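Local coordinates for germination protein (PDB 6O59) that probably helps sense germinants as the N-terminal domain of the A subunit of the spore germinant receptor GerK3, at residues A55-D58 / Y59-S63. Numbering follows the deposited sequence.
Sequences AIQD and YLLQS
The last two turns of the amphipathic helix 54-62 bring I56 beside L60, Q57 beside L61 and D58 beside Q62, each pair running alongside one another, one turn apart. Backbone bonds from i+4 to i tie these turns together: L60 N reaches I56 O at 3.0 Å and is nearly straight. Q62 N still bonds D58 O at 3.0 Å, less straight at 134°. S63 has positive phi and closes the helix in a Schellman motif, with bonds back into the last turn.

Branched apolar residues suit the buried side. I56 sets CG2 anti to its backbone N, which brings this methyl alongside L60 CD1 at 3.8 Å. L60 also rests on F32 and I44 of strands 27-34 and 40-47, so the helix packs against their antiparallel sheet. Y59, its CG anti to the backbone N, lays its ring against I82 of helix 78-86, and its OH hydrogen-bonds D85. Q57 is buried too, yet its OE1 accepts a hydrogen bond from R30 NE and lies 3.9 Å from L61 CD1. Polar D58 and Q62 fit the outer side, their carboxylate and amide planes 37° apart. The modelled oxygens D58 OD1 and Q62 OE1 lie 3.6 Å apart and, both being acceptors, would not bond each other.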
loop_
_atom_site.group_PDB
_atom_site.type_symbol
_atom_site.label_atom_id
_atom_site.label_comp_id
_atom_site.label_asym_id
_atom_site.label_seq_id
_atom_site.Cartn_x
_atom_site.Cartn_y
_atom_site.Cartn_z
ATOM N N ALA A 55 18.570 -3.259 4.755
ATOM C CA ALA A 55 19.578 -2.771 5.716
ATOM C C ALA A 55 18.960 -2.182 7.021
ATOM O O ALA A 55 19.461 -2.476 8.105
ATOM C CB ALA A 55 20.470 -1.738 5.052
ATOM N N ILE A 56 17.871 -1.393 6.910
ATOM C CA ILE A 56 17.177 -0.760 8.043
ATOM C C ILE A 56 16.426 -1.832 8.856
ATOM O O ILE A 56 16.590 -1.884 10.089
ATOM C CB ILE A 56 16.263 0.406 7.579
ATOM C CG1 ILE A 56 17.142 1.567 7.053
ATOM C CG2 ILE A 56 15.323 0.887 8.721
ATOM C CD1 ILE A 56 16.477 2.537 6.102
ATOM N N GLN A 57 15.654 -2.705 8.165
ATOM C CA GLN A 57 14.945 -3.829 8.785
ATOM C C GLN A 57 15.934 -4.762 9.483
ATOM O O GLN A 57 15.690 -5.165 10.613
ATOM C CB GLN A 57 14.138 -4.603 7.749
ATOM C CG GLN A 57 12.927 -3.827 7.247
ATOM C CD GLN A 57 11.984 -4.733 6.523
ATOM O OE1 GLN A 57 11.362 -5.612 7.118
ATOM N NE2 GLN A 57 11.868 -4.549 5.225
ATOM N N ASP A 58 17.076 -5.048 8.835
ATOM C CA ASP A 58 18.155 -5.873 9.370
ATOM C C ASP A 58 18.643 -5.305 10.686
ATOM O O ASP A 58 18.721 -6.036 11.674
ATOM C CB ASP A 58 19.329 -5.948 8.371
ATOM C CG ASP A 58 19.124 -6.842 7.163
ATOM O OD1 ASP A 58 18.007 -7.380 7.003
ATOM O OD2 ASP A 58 20.086 -7.006 6.376
ATOM N N TYR A 59 18.941 -3.985 10.701
ATOM C CA TYR A 59 19.438 -3.285 11.880
ATOM C C TYR A 59 18.428 -3.406 13.028
ATOM O O TYR A 59 18.776 -3.888 14.106
ATOM C CB TYR A 59 19.737 -1.805 11.551
ATOM C CG TYR A 59 19.922 -0.931 12.778
ATOM C CD1 TYR A 59 18.852 -0.227 13.328
ATOM C CD2 TYR A 59 21.167 -0.814 13.394
ATOM C CE1 TYR A 59 19.003 0.530 14.487
ATOM C CE2 TYR A 59 21.337 -0.032 14.537
ATOM C CZ TYR A 59 20.252 0.641 15.080
ATOM O OH TYR A 59 20.411 1.422 16.202
ATOM N N LEU A 60 17.171 -3.002 12.761
ATOM C CA LEU A 60 16.089 -2.966 13.724
ATOM C C LEU A 60 15.658 -4.336 14.209
ATOM O O LEU A 60 15.672 -4.570 15.420
ATOM C CB LEU A 60 14.889 -2.227 13.121
ATOM C CG LEU A 60 15.067 -0.711 12.938
ATOM C CD1 LEU A 60 13.911 -0.118 12.150
ATOM C CD2 LEU A 60 15.259 0.017 14.293
ATOM N N LEU A 61 15.295 -5.240 13.282
ATOM C CA LEU A 61 14.765 -6.564 13.591
ATOM C C LEU A 61 15.824 -7.575 14.041
ATOM O O LEU A 61 15.452 -8.608 14.598
ATOM C CB LEU A 61 13.957 -7.118 12.412
ATOM C CG LEU A 61 12.823 -6.230 11.894
ATOM C CD1 LEU A 61 12.174 -6.832 10.679
ATOM C CD2 LEU A 61 11.790 -5.959 12.949
ATOM N N GLN A 62 17.118 -7.296 13.845
ATOM C CA GLN A 62 18.153 -8.208 14.356
ATOM C C GLN A 62 18.845 -7.567 15.548
ATOM O O GLN A 62 19.693 -8.209 16.161
ATOM C CB GLN A 62 19.190 -8.600 13.290
ATOM C CG GLN A 62 18.659 -9.429 12.134
ATOM C CD GLN A 62 19.563 -9.412 10.922
ATOM O OE1 GLN A 62 19.085 -9.428 9.785
ATOM N NE2 GLN A 62 20.884 -9.395 11.123
ATOM N N SER A 63 18.455 -6.301 15.887
ATOM C CA SER A 63 18.984 -5.430 16.955
ATOM C C SER A 63 20.513 -5.335 16.812
ATOM O O SER A 63 21.262 -5.934 17.590
ATOM C CB SER A 63 18.552 -5.911 18.338
ATOM O OG SER A 63 18.734 -4.887 19.302
#